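Local coordinates for beta-1,4-exocellulase (Thermobifida fusca, PDB 4B4H), which acts as a cellobiohydrolase in cellulose breakdown, cleaving beta-1,4-glucosidic links, this chain being its glycoside hydrolase family 6 catalytic domain, at residues Ile81-Leu84 with Pro85-Cys89; Pro100-Leu103 with Asp104-Lys107; Val167-Ala170 with Leu171-Leu174; Cys154-Met157 with Lys158-Gly162; Ser212-Thr215 with Val216-His220. One frame throughout, in Å; residues are numbered along the deposited sequence.

Contact 1 (Ile81-Leu84 with Pro85-Cys89); sequences IYNL and PGRDC
The guanidinium of Arg87 lies flat over one face of the Tyr82 ring: Arg87 CZ is 3.6 Å from the centroid of that ring and the planes differ by 11°, a stack with cation-pi geometry. Arg87 CD rests over the ring as well, in a CH-pi contact. At the ring's edge stands Asp88, its carboxylate turned steeply against the ring plane, and Tyr82 OH donates to Asp88 OD1 (2.8 Å) on the syn side. The same carboxylate takes the edge of the guanidinium, since Arg87 NE makes a nearly straight salt bridge of 2.8 Å to Asp88 OD2. A bend at chi3 (82°) folds the arginine over the tyrosine and brings Arg87 NH1 to 2.8 Å from Tyr82 O, a bent bond tilted out of the guanidinium plane. An alanine in place of Arg87 is likely to leave Asp88 OD2 without its charged mate and the Tyr82 ring without its stacked partner. The return of the chain is a type II beta turn from Leu84 to Arg87, with Gly86 at positive phi. Asp88 OD2 has a second partner in Ser94, and the side chain of Asp88 comes to about 3 Å, nearest atoms, from that of Asp136, the predicted proton donor. Tyr82, Arg87 and Asp88 thus form a largely buried network after strand 75-81, where Asp88 is itself a predicted active-site aspartate of this family 6 domain.

Contact 2 (Pro100-Leu103 with Asp104-Lys107); sequences PDEL and DRYK
Leu103 packs against Lys107 and Tyr106 one turn further along the chain, and this is the dense part of the contact. The last carbon of the lysine stem lies across the leucine branch, with Lys107 CE 3.6 Å from Leu103 CG, while Leu103 CD1 comes to 4.1 Å from Tyr106 CD2 at a slant to the ring. Leu103 has CG anti to its own N (chi1 -176°), which sends its branch toward these neighbours. Beneath them the backbone is firmly bonded: Lys107 N donates to Leu103 O over 2.9 Å, and Tyr106 N to Glu102 O over 3.1 Å. Glu102 O also receives a weak bond from Arg105 N. These bonds open the first turn of helix 103-121, with Glu102 at the N-cap position; the helix follows strand 75-81 in the strand-and-helix alternation of the family 6 barrel. Its inward side is carried by Tyr106, which is buried, hydrogen-bonded through OH to Glu134 and packed on Ala170 of helix 162-175. The outward side is looser. Glu102 and Arg105 run alongside each other in the same direction, yet Glu102 OE1 and Arg105 NE stay 4.3 Å apart, beyond a salt bridge, and Glu102 OE2 is instead held by the backbone N of Gly99. On the exposed flank a water donates to Asp101 O and accepts from Asp104 N at 2.9 Å, bridging the loop to an early helical N-H.

Contact 3 (Val167-Ala170 with Leu171-Leu174); sequences VGYA and LRKL
The ring of Tyr169 covers the stem of Lys173 four residues on, through a CH-pi contact: Lys173 CG lies 3.7 Å from the Tyr169 ring centroid, over one face. The two side chains run alongside each other in the same direction, and Lys173, bent at chi2 (-55°) and chi3, carries its CD on to 3.7 Å from Tyr169 OH. The backbone contributes four unbroken i to i+4 hydrogen bonds, such as that from Lys173 N to Tyr169 O (2.9 Å). Polar approaches are fewer. Arg172 swings its NH2 to 3.6 Å from Tyr169 CE1, with the guanidinium nearly perpendicular to the ring and oblique to it. The arginine has a firmer partner in Ser212 O, which takes its NE, while Tyr169 OH is hydrogen-bonded to Asp112 of helix 103-121. Apolar contact occupies another flank of helix 162-175: Val167 CG1 and Leu171 CD1 lie side by side at 4.0 Å, and Leu171 goes on to pack against strand 180-185 and Val219. Ala170 faces Ile111 of helix 103-121. The chemistry is therefore divided round an amphipathic helix, with branched aliphatic groups filling the side laid on the sheet; on the other side Lys173 offers its carbon stem to the face of the tyrosine and Arg172 brings NH2 to it obliquely, and the tyrosine hydroxyl and the Arg172 NE are paired with neighbouring parts of the fold.

Contact 4 (Cys154-Met157 with Lys158-Gly162); sequences CAYM and KQNGG
Met157 O, at the end of helix 152-160, is the most shared acceptor of the contact: Gly162 N donates to it over 3.2 Å in the carbonyl plane, and Gly161 N adds a weak bond of 3.0 Å. One residue earlier, Tyr156 O takes the N-H of Asn160 at 2.8 Å, while Ala155 O and Cys154 O are met by Gln159 N and Lys158 N in regular helical fashion. The bond from Gly162 N to Met157 O, with the weak bond from Gly161 N to the same oxygen and the positive phi of Gly161, makes a Schellman-like end that stops the helix and passes the chain to helix 162-175. Asn160 reinforces it from the side. With chi1 at 87°, CG is held between its own N and carbonyl carbon, which turns Asn160 OD1 back to accept a weak bond of 2.9 Å from Gly162 N, the donor it shares with Met157 O. Asn160 ND2 lies oblique to the Tyr156 ring, 3.6 Å from Tyr156 CE2, and is itself bonded to Pro100 O. An alanine in place of Asn160 would probably leave Pro100 O without this donor and the Gly162 N-H with Met157 O alone. Tyr156 OH finds its acceptor in Asp101. Met157, bent at chi2 and chi3, turns back alongside the asparagine so that Met157 CE packs closely, at 3.7 Å, on the CA of Gly162, which has no side chain. Cys154 is tied by its disulfide to Cys89, and its N-H is taken by Thr151 OG1.

Contact 5 (Ser212-Thr215 with Val216-His220); sequences SGST and VDYVH
Tyr218 folds back over the residues just before its short 3-10 segment. Tyr218 CB lies 3.6 Å from Thr215 O, whose carbonyl also receives the backbone N-H of Tyr218 at 3.0 Å. That bond is straight at the hydrogen, although the donor sits well above the carbonyl plane. Tyr218 CG is a little further from the same oxygen. With CG anti to its carbonyl carbon (chi1 -59°), the ring is carried across the preceding backbone, and Tyr218 CD2 settles 3.3 Å from Thr215 N, close to Ser214 OG as well. Tyr218 CE2, the outermost ring atom to touch the segment, comes to 3.9 Å from Ser214 CA, which meets the ring edge in plane, and Gly213 O also lies near that plane. Thr215 OG1 stands over one face of the ring while serving another bond: it accepts from Asp217 N at 3.1 Å, the closure of an ST turn that starts the 3-10 segment. That hydroxyl reaches the donor because it sits between the threonine's own N and carbonyl carbon. Ser214 OG is held by Ala209 O, and Asp217 OD1 forms a salt bridge with Arg279; the side chain of Asp217 is about 7 Å, nearest atoms, from that of Asp281, a residue seen to bind calcium in this protein, though no calcium is bound to this chain here. The whole turn connects helix 198-209 to strand 221-224. Ser214 and Val219 rest on Leu171 of helix 162-175, Val216 leans on Tyr206 of helix 198-209, and His220 pairs with Asn182 of strand 180-185 through its backbone.

From the N terminus, contact 1 closes a turn after strand 75-81; contact 2 then starts helix 103-121. Contact 4 ends helix 152-160, contact 3 lies further along helix 162-175, and contact 5 turns the chain toward strand 221-224. All five are local and follow in series, so none encloses or crosses another. Tertiary links join them: a disulfide between contacts 1 and 4, hydrogen bonds between contacts 2 and 4 and between contacts 3 and 5, and side-chain packing between contacts 2 and 3. Together they tie the loop after strand 75-81 to helices 103-121, 152-160 and 162-175, and the last of these to the loop before strand 221-224.

Contact 1 (Ile81-Leu84 with Pro85-Cys89)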
loop_
_atom_site.group_PDB
_atom_site.type_symbol
_atom_site.label_atom_id
_atom_site.label_comp_id
_atom_site.label_asym_id
_atom_site.label_seq_id
_atom_site.Cartn_x
_atom_site.Cartn_y
_atom_site.Cartn_z
ATOM N N ILE A 81 6.277 -1.832 -7.948
ATOM C CA ILE A 81 6.825 -0.859 -8.902
ATOM C C ILE A 81 6.636 0.520 -8.279
ATOM O O ILE A 81 5.497 0.954 -8.041
ATOM C CB ILE A 81 6.043 -0.949 -10.232
ATOM C CG1 ILE A 81 6.030 -2.401 -10.758
ATOM C CG2 ILE A 81 6.597 0.011 -11.285
ATOM C CD1 ILE A 81 7.390 -3.088 -10.822
ATOM N N TYR A 82 7.727 1.251 -8.023
ATOM C CA TYR A 82 7.637 2.417 -7.156
ATOM C C TYR A 82 8.794 3.384 -7.343
ATOM O O TYR A 82 9.665 3.494 -6.479
ATOM C CB TYR A 82 7.548 1.949 -5.699
ATOM C CG TYR A 82 7.431 3.026 -4.644
ATOM C CD1 TYR A 82 6.650 4.161 -4.860
ATOM C CD2 TYR A 82 8.038 2.868 -3.391
ATOM C CE1 TYR A 82 6.519 5.131 -3.873
ATOM C CE2 TYR A 82 7.923 3.835 -2.405
ATOM C CZ TYR A 82 7.151 4.961 -2.643
ATOM O OH TYR A 82 7.037 5.909 -1.637
ATOM N N ASN A 83 8.810 4.066 -8.483
ATOM C CA ASN A 83 9.912 4.997 -8.794
ATOM C C ASN A 83 9.514 6.157 -9.705
ATOM O O ASN A 83 10.381 6.677 -10.416
ATOM C CB ASN A 83 11.128 4.241 -9.375
ATOM C CG ASN A 83 12.435 5.018 -9.247
ATOM O OD1 ASN A 83 12.579 5.838 -8.347
ATOM N ND2 ASN A 83 13.395 4.735 -10.124
ATOM N N LEU A 84 8.254 6.606 -9.633
ATOM C CA LEU A 84 7.776 7.673 -10.515
ATOM C C LEU A 84 8.632 8.932 -10.404
ATOM O O LEU A 84 9.178 9.205 -9.340
ATOM C CB LEU A 84 6.330 8.052 -10.188
ATOM C CG LEU A 84 5.254 7.185 -10.845
ATOM C CD1 LEU A 84 3.897 7.595 -10.300
ATOM C CD2 LEU A 84 5.230 7.197 -12.371
ATOM N N PRO A 85 8.745 9.710 -11.507
ATOM C CA PRO A 85 9.402 11.002 -11.359
ATOM C C PRO A 85 8.616 11.897 -10.411
ATOM O O PRO A 85 7.380 11.861 -10.415
ATOM C CB PRO A 85 9.346 11.582 -12.771
ATOM C CG PRO A 85 8.178 10.908 -13.418
ATOM C CD PRO A 85 8.230 9.510 -12.872
ATOM N N GLY A 86 9.319 12.674 -9.594
ATOM C CA GLY A 86 8.669 13.540 -8.615
ATOM C C GLY A 86 7.853 12.754 -7.604
ATOM O O GLY A 86 6.786 13.189 -7.181
ATOM N N ARG A 87 8.392 11.603 -7.209
ATOM C CA ARG A 87 7.688 10.621 -6.380
ATOM C C ARG A 87 7.151 11.214 -5.083
ATOM O O ARG A 87 7.769 12.104 -4.489
ATOM C CB ARG A 87 8.641 9.463 -6.054
ATOM C CG ARG A 87 7.941 8.112 -5.888
ATOM C CD ARG A 87 8.969 7.016 -5.642
ATOM N NE ARG A 87 9.369 6.993 -4.240
ATOM C CZ ARG A 87 10.207 6.115 -3.695
ATOM N NH1 ARG A 87 10.734 5.134 -4.428
ATOM N NH2 ARG A 87 10.481 6.197 -2.396
ATOM N N ASP A 88 6.004 10.712 -4.631
ATOM C CA ASP A 88 5.493 11.090 -3.311
ATOM C C ASP A 88 5.343 12.621 -3.209
ATOM O O ASP A 88 5.815 13.228 -2.258
ATOM C CB ASP A 88 6.446 10.560 -2.215
ATOM C CG ASP A 88 6.689 9.040 -2.315
ATOM O OD1 ASP A 88 5.707 8.275 -2.230
ATOM O OD2 ASP A 88 7.856 8.589 -2.438
ATOM N N CYS A 89 4.648 13.226 -4.179
ATOM C CA CYS A 89 4.707 14.683 -4.418
ATOM C C CYS A 89 4.170 15.561 -3.285
ATOM O O CYS A 89 4.381 16.774 -3.307
ATOM C CB CYS A 89 4.015 15.056 -5.735
ATOM S SG CYS A 89 2.243 14.667 -5.774
#

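Contact 2 (Pro100-Leu103 with Asp104-Lys107)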
loop_
_atom_site.group_PDB
_atom_site.type_symbol
_atom_site.label_atom_id
_atom_site.label_comp_id
_atom_site.label_asym_id
_atom_site.label_seq_id
_atom_site.Cartn_x
_atom_site.Cartn_y
_atom_site.Cartn_z
ATOM N N PRO A 100 11.112 15.437 -10.794
ATOM C CA PRO A 100 9.850 15.718 -11.473
ATOM C C PRO A 100 9.953 15.813 -12.998
ATOM O O PRO A 100 8.949 15.611 -13.695
ATOM C CB PRO A 100 9.420 17.057 -10.872
ATOM C CG PRO A 100 10.666 17.681 -10.352
ATOM C CD PRO A 100 11.593 16.576 -9.980
ATOM N N ASP A 101 11.140 16.123 -13.515
ATOM C CA ASP A 101 11.296 16.222 -14.967
ATOM C C ASP A 101 11.865 14.945 -15.598
ATOM O O ASP A 101 12.131 14.899 -16.805
ATOM C CB ASP A 101 12.147 17.443 -15.335
ATOM C CG ASP A 101 11.562 18.733 -14.804
ATOM O OD1 ASP A 101 10.630 19.294 -15.425
ATOM O OD2 ASP A 101 12.014 19.176 -13.724
ATOM N N GLU A 102 12.021 13.906 -14.777
ATOM C CA GLU A 102 12.750 12.706 -15.181
ATOM C C GLU A 102 11.907 11.537 -15.729
ATOM O O GLU A 102 12.351 10.398 -15.672
ATOM C CB GLU A 102 13.657 12.227 -14.028
ATOM C CG GLU A 102 14.771 13.198 -13.629
ATOM C CD GLU A 102 15.851 12.520 -12.811
ATOM O OE1 GLU A 102 16.702 11.821 -13.388
ATOM O OE2 GLU A 102 15.858 12.678 -11.577
ATOM N N LEU A 103 10.749 11.819 -16.326
ATOM C CA LEU A 103 9.921 10.752 -16.906
ATOM C C LEU A 103 10.693 9.875 -17.906
ATOM O O LEU A 103 10.551 8.641 -17.906
ATOM C CB LEU A 103 8.664 11.333 -17.558
ATOM C CG LEU A 103 7.628 10.355 -18.137
ATOM C CD1 LEU A 103 7.214 9.276 -17.140
ATOM C CD2 LEU A 103 6.407 11.104 -18.638
ATOM N N ASP A 104 11.510 10.503 -18.746
ATOM C CA ASP A 104 12.291 9.738 -19.718
ATOM C C ASP A 104 13.227 8.683 -19.101
ATOM O O ASP A 104 13.377 7.583 -19.661
ATOM C CB ASP A 104 13.035 10.657 -20.683
ATOM C CG ASP A 104 12.100 11.371 -21.653
ATOM O OD1 ASP A 104 11.027 10.822 -21.985
ATOM O OD2 ASP A 104 12.450 12.493 -22.087
ATOM N N ARG A 105 13.812 9.002 -17.939
ATOM C CA ARG A 105 14.659 8.070 -17.183
ATOM C C ARG A 105 13.823 6.970 -16.526
ATOM O O ARG A 105 14.227 5.790 -16.457
ATOM C CB ARG A 105 15.430 8.818 -16.093
ATOM C CG ARG A 105 16.453 7.956 -15.374
ATOM C CD ARG A 105 17.631 8.743 -14.819
ATOM N NE ARG A 105 18.458 7.937 -13.925
ATOM C CZ ARG A 105 19.590 7.318 -14.270
ATOM N NH1 ARG A 105 20.067 7.399 -15.508
ATOM N NH2 ARG A 105 20.257 6.627 -13.365
ATOM N N TYR A 106 12.648 7.364 -16.060
ATOM C CA TYR A 106 11.693 6.394 -15.527
ATOM C C TYR A 106 11.381 5.332 -16.573
ATOM O O TYR A 106 11.377 4.146 -16.261
ATOM C CB TYR A 106 10.399 7.081 -15.093
ATOM C CG TYR A 106 9.328 6.138 -14.566
ATOM C CD1 TYR A 106 9.392 5.645 -13.269
ATOM C CD2 TYR A 106 8.239 5.769 -15.361
ATOM C CE1 TYR A 106 8.416 4.800 -12.772
ATOM C CE2 TYR A 106 7.239 4.923 -14.864
ATOM C CZ TYR A 106 7.341 4.443 -13.569
ATOM O OH TYR A 106 6.347 3.597 -13.054
ATOM N N LYS A 107 11.140 5.767 -17.809
ATOM C CA LYS A 107 10.727 4.857 -18.865
ATOM C C LYS A 107 11.876 3.952 -19.304
ATOM O O LYS A 107 11.720 2.745 -19.369
ATOM C CB LYS A 107 10.182 5.625 -20.075
ATOM C CG LYS A 107 8.896 6.393 -19.858
ATOM C CD LYS A 107 8.567 7.228 -21.093
ATOM C CE LYS A 107 7.289 8.017 -20.890
ATOM N NZ LYS A 107 6.748 8.585 -22.147
HETATM O O HOH W 1 11.879 13.335 -19.113
#

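Contact 3 (Val167-Ala170 with Leu171-Leu174)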
loop_
_atom_site.group_PDB
_atom_site.type_symbol
_atom_site.label_atom_id
_atom_site.label_comp_id
_atom_site.label_asym_id
_atom_site.label_seq_id
_atom_site.Cartn_x
_atom_site.Cartn_y
_atom_site.Cartn_z
ATOM N N VAL A 167 2.565 5.979 -15.031
ATOM C CA VAL A 167 1.699 4.847 -14.696
ATOM C C VAL A 167 1.173 4.137 -15.945
ATOM O O VAL A 167 1.216 2.902 -16.010
ATOM C CB VAL A 167 0.539 5.280 -13.772
ATOM C CG1 VAL A 167 -0.520 4.194 -13.692
ATOM C CG2 VAL A 167 1.057 5.636 -12.389
ATOM N N GLY A 168 0.688 4.906 -16.930
ATOM C CA GLY A 168 0.226 4.331 -18.194
ATOM C C GLY A 168 1.270 3.454 -18.831
ATOM O O GLY A 168 0.980 2.321 -19.235
ATOM N N TYR A 169 2.488 3.990 -18.904
ATOM C CA TYR A 169 3.618 3.297 -19.470
ATOM C C TYR A 169 3.881 1.927 -18.822
ATOM O O TYR A 169 4.070 0.924 -19.539
ATOM C CB TYR A 169 4.860 4.217 -19.456
ATOM C CG TYR A 169 5.997 3.662 -20.280
ATOM C CD1 TYR A 169 5.916 3.646 -21.678
ATOM C CD2 TYR A 169 7.133 3.120 -19.679
ATOM C CE1 TYR A 169 6.923 3.112 -22.449
ATOM C CE2 TYR A 169 8.163 2.585 -20.444
ATOM C CZ TYR A 169 8.043 2.591 -21.838
ATOM O OH TYR A 169 9.020 2.074 -22.670
ATOM N N ALA A 170 3.816 1.892 -17.484
ATOM C CA ALA A 170 4.105 0.679 -16.713
ATOM C C ALA A 170 3.009 -0.330 -16.996
ATOM O O ALA A 170 3.282 -1.505 -17.211
ATOM C CB ALA A 170 4.197 0.966 -15.217
ATOM N N LEU A 171 1.776 0.157 -17.033
ATOM C CA LEU A 171 0.662 -0.734 -17.297
ATOM C C LEU A 171 0.844 -1.396 -18.646
ATOM O O LEU A 171 0.672 -2.598 -18.771
ATOM C CB LEU A 171 -0.655 0.015 -17.253
ATOM C CG LEU A 171 -1.090 0.355 -15.830
ATOM C CD1 LEU A 171 -2.240 1.343 -15.903
ATOM C CD2 LEU A 171 -1.531 -0.919 -15.115
ATOM N N ARG A 172 1.207 -0.623 -19.666
ATOM C CA ARG A 172 1.369 -1.228 -20.978
ATOM C C ARG A 172 2.557 -2.190 -21.048
ATOM O O ARG A 172 2.449 -3.289 -21.598
ATOM C CB ARG A 172 1.513 -0.169 -22.070
ATOM C CG ARG A 172 1.879 -0.786 -23.421
ATOM C CD ARG A 172 1.605 0.133 -24.608
ATOM N NE ARG A 172 2.356 1.391 -24.516
ATOM C CZ ARG A 172 3.617 1.570 -24.898
ATOM N NH1 ARG A 172 4.344 0.577 -25.439
ATOM N NH2 ARG A 172 4.154 2.789 -24.737
ATOM N N LYS A 173 3.706 -1.748 -20.554
ATOM C CA LYS A 173 4.934 -2.528 -20.679
ATOM C C LYS A 173 4.843 -3.836 -19.915
ATOM O O LYS A 173 5.240 -4.895 -20.415
ATOM C CB LYS A 173 6.148 -1.715 -20.206
ATOM C CG LYS A 173 6.646 -0.603 -21.137
ATOM C CD LYS A 173 6.983 -1.035 -22.560
ATOM C CE LYS A 173 8.210 -1.932 -22.653
ATOM N NZ LYS A 173 8.629 -2.116 -24.072
ATOM N N LEU A 174 4.316 -3.767 -18.700
ATOM C CA LEU A 174 4.204 -4.950 -17.871
ATOM C C LEU A 174 2.947 -5.713 -18.270
ATOM O O LEU A 174 2.950 -6.931 -18.291
ATOM C CB LEU A 174 4.200 -4.585 -16.385
ATOM C CG LEU A 174 5.378 -3.742 -15.877
ATOM C CD1 LEU A 174 5.349 -3.653 -14.356
ATOM C CD2 LEU A 174 6.720 -4.283 -16.361
#

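Contact 4 (Cys154-Met157 with Lys158-Gly162)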
loop_
_atom_site.group_PDB
_atom_site.type_symbol
_atom_site.label_atom_id
_atom_site.label_comp_id
_atom_site.label_asym_id
_atom_site.label_seq_id
_atom_site.Cartn_x
_atom_site.Cartn_y
_atom_site.Cartn_z
ATOM N N CYS A 154 3.021 18.482 -6.448
ATOM C CA CYS A 154 1.862 17.764 -6.994
ATOM C C CYS A 154 1.206 18.497 -8.167
ATOM O O CYS A 154 0.908 17.878 -9.195
ATOM C CB CYS A 154 0.826 17.432 -5.928
ATOM S SG CYS A 154 1.366 16.207 -4.712
ATOM N N ALA A 155 0.970 19.800 -8.013
ATOM C CA ALA A 155 0.428 20.610 -9.097
ATOM C C ALA A 155 1.262 20.455 -10.380
ATOM O O ALA A 155 0.713 20.261 -11.475
ATOM C CB ALA A 155 0.343 22.072 -8.675
ATOM N N TYR A 156 2.588 20.495 -10.229
ATOM C CA TYR A 156 3.514 20.305 -11.349
ATOM C C TYR A 156 3.390 18.938 -12.043
ATOM O O TYR A 156 3.421 18.852 -13.278
ATOM C CB TYR A 156 4.958 20.504 -10.882
ATOM C CG TYR A 156 5.970 20.651 -11.990
ATOM C CD1 TYR A 156 6.073 21.839 -12.711
ATOM C CD2 TYR A 156 6.857 19.611 -12.300
ATOM C CE1 TYR A 156 7.021 21.993 -13.720
ATOM C CE2 TYR A 156 7.808 19.754 -13.301
ATOM C CZ TYR A 156 7.886 20.943 -14.004
ATOM O OH TYR A 156 8.818 21.083 -15.004
ATOM N N MET A 157 3.298 17.874 -11.243
ATOM C CA MET A 157 3.158 16.520 -11.785
ATOM C C MET A 157 1.799 16.331 -12.471
ATOM O O MET A 157 1.692 15.606 -13.470
ATOM C CB MET A 157 3.399 15.474 -10.678
ATOM C CG MET A 157 4.793 15.496 -10.030
ATOM S SD MET A 157 6.179 15.629 -11.206
ATOM C CE MET A 157 5.889 14.205 -12.245
ATOM N N LYS A 158 0.779 17.035 -11.985
ATOM C CA LYS A 158 -0.538 17.029 -12.636
ATOM C C LYS A 158 -0.468 17.789 -13.963
ATOM O O LYS A 158 -0.949 17.319 -14.991
ATOM C CB LYS A 158 -1.611 17.647 -11.742
ATOM C CG LYS A 158 -2.890 17.983 -12.496
ATOM C CD LYS A 158 -3.892 18.737 -11.643
ATOM C CE LYS A 158 -4.880 19.477 -12.523
ATOM N NZ LYS A 158 -5.535 20.613 -11.821
ATOM N N GLN A 159 0.151 18.961 -13.932
ATOM C CA GLN A 159 0.282 19.757 -15.128
ATOM C C GLN A 159 1.112 19.049 -16.195
ATOM O O GLN A 159 0.757 19.094 -17.368
ATOM C CB GLN A 159 0.871 21.131 -14.786
ATOM C CG GLN A 159 1.080 22.065 -15.971
ATOM C CD GLN A 159 -0.207 22.659 -16.522
ATOM O OE1 GLN A 159 -1.189 22.854 -15.801
ATOM N NE2 GLN A 159 -0.190 22.987 -17.813
ATOM N N ASN A 160 2.208 18.397 -15.797
ATOM C CA ASN A 160 3.117 17.798 -16.776
ATOM C C ASN A 160 2.758 16.357 -17.169
ATOM O O ASN A 160 3.339 15.796 -18.085
ATOM C CB ASN A 160 4.619 18.022 -16.420
ATOM C CG ASN A 160 5.209 16.960 -15.500
ATOM O OD1 ASN A 160 4.508 16.098 -14.976
ATOM N ND2 ASN A 160 6.519 17.024 -15.307
ATOM N N GLY A 161 1.790 15.789 -16.450
ATOM C CA GLY A 161 1.271 14.451 -16.741
ATOM C C GLY A 161 2.254 13.342 -16.412
ATOM O O GLY A 161 2.193 12.261 -16.991
ATOM N N GLY A 162 3.157 13.609 -15.475
ATOM C CA GLY A 162 4.265 12.677 -15.198
ATOM C C GLY A 162 3.773 11.410 -14.527
ATOM O O GLY A 162 4.186 10.327 -14.905
#

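Contact 5 (Ser212-Thr215 with Val216-His220)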
loop_
_atom_site.group_PDB
_atom_site.type_symbol
_atom_site.label_atom_id
_atom_site.label_comp_id
_atom_site.label_asym_id
_atom_site.label_seq_id
_atom_site.Cartn_x
_atom_site.Cartn_y
_atom_site.Cartn_z
ATOM N N SER A 212 -0.447 6.747 -22.372
ATOM C CA SER A 212 0.797 6.122 -22.864
ATOM C C SER A 212 0.604 4.823 -23.645
ATOM O O SER A 212 1.509 3.969 -23.672
ATOM C CB SER A 212 1.768 5.868 -21.708
ATOM O OG SER A 212 2.008 7.047 -20.972
ATOM N N GLY A 213 -0.561 4.672 -24.258
ATOM C CA GLY A 213 -0.861 3.480 -25.048
ATOM C C GLY A 213 -1.578 2.384 -24.290
ATOM O O GLY A 213 -1.957 1.386 -24.878
ATOM N N SER A 214 -1.749 2.558 -22.983
ATOM C CA SER A 214 -2.445 1.569 -22.156
ATOM C C SER A 214 -3.964 1.536 -22.427
ATOM O O SER A 214 -4.533 2.477 -23.015
ATOM C CB SER A 214 -2.140 1.811 -20.678
ATOM O OG SER A 214 -2.746 0.845 -19.819
ATOM N N THR A 215 -4.598 0.415 -22.073
ATOM C CA THR A 215 -6.061 0.314 -22.031
ATOM C C THR A 215 -6.412 -0.309 -20.690
ATOM O O THR A 215 -5.521 -0.799 -19.987
ATOM C CB THR A 215 -6.686 -0.547 -23.154
ATOM O OG1 THR A 215 -6.426 -1.931 -22.902
ATOM C CG2 THR A 215 -6.168 -0.157 -24.542
ATOM N N VAL A 216 -7.695 -0.285 -20.329
ATOM C CA VAL A 216 -8.182 -0.977 -19.113
ATOM C C VAL A 216 -7.856 -2.466 -19.127
ATOM O O VAL A 216 -7.779 -3.096 -18.083
ATOM C CB VAL A 216 -9.697 -0.744 -18.860
ATOM C CG1 VAL A 216 -9.997 0.747 -18.716
ATOM C CG2 VAL A 216 -10.564 -1.398 -19.945
ATOM N N ASP A 217 -7.647 -3.020 -20.317
ATOM C CA ASP A 217 -7.275 -4.427 -20.477
ATOM C C ASP A 217 -5.874 -4.775 -19.937
ATOM O O ASP A 217 -5.499 -5.954 -19.879
ATOM C CB ASP A 217 -7.441 -4.827 -21.946
ATOM C CG ASP A 217 -8.919 -4.938 -22.360
ATOM O OD1 ASP A 217 -9.679 -5.650 -21.680
ATOM O OD2 ASP A 217 -9.332 -4.320 -23.363
ATOM N N TYR A 218 -5.102 -3.753 -19.539
ATOM C CA TYR A 218 -3.820 -3.976 -18.856
ATOM C C TYR A 218 -3.916 -3.831 -17.329
ATOM O O TYR A 218 -2.907 -3.925 -16.624
ATOM C CB TYR A 218 -2.732 -3.048 -19.409
ATOM C CG TYR A 218 -2.487 -3.227 -20.884
ATOM C CD1 TYR A 218 -2.269 -4.495 -21.439
ATOM C CD2 TYR A 218 -2.491 -2.129 -21.728
ATOM C CE1 TYR A 218 -2.053 -4.641 -22.799
ATOM C CE2 TYR A 218 -2.277 -2.262 -23.087
ATOM C CZ TYR A 218 -2.057 -3.518 -23.618
ATOM O OH TYR A 218 -1.863 -3.630 -24.971
ATOM N N VAL A 219 -5.125 -3.594 -16.822
ATOM C CA VAL A 219 -5.332 -3.502 -15.375
ATOM C C VAL A 219 -6.120 -4.703 -14.891
ATOM O O VAL A 219 -7.251 -4.929 -15.324
ATOM C CB VAL A 219 -6.058 -2.200 -14.981
ATOM C CG1 VAL A 219 -6.204 -2.107 -13.459
ATOM C CG2 VAL A 219 -5.271 -1.000 -15.484
ATOM N N HIS A 220 -5.503 -5.470 -13.993
ATOM C CA HIS A 220 -6.123 -6.676 -13.490
ATOM C C HIS A 220 -6.900 -6.388 -12.243
ATOM O O HIS A 220 -7.802 -7.157 -11.870
ATOM C CB HIS A 220 -5.074 -7.754 -13.223
ATOM C CG HIS A 220 -5.633 -9.152 -13.282
ATOM N ND1 HIS A 220 -5.870 -9.789 -14.444
ATOM C CD2 HIS A 220 -6.047 -10.011 -12.273
ATOM C CE1 HIS A 220 -6.398 -10.996 -14.193
ATOM N NE2 HIS A 220 -6.506 -11.135 -12.866
#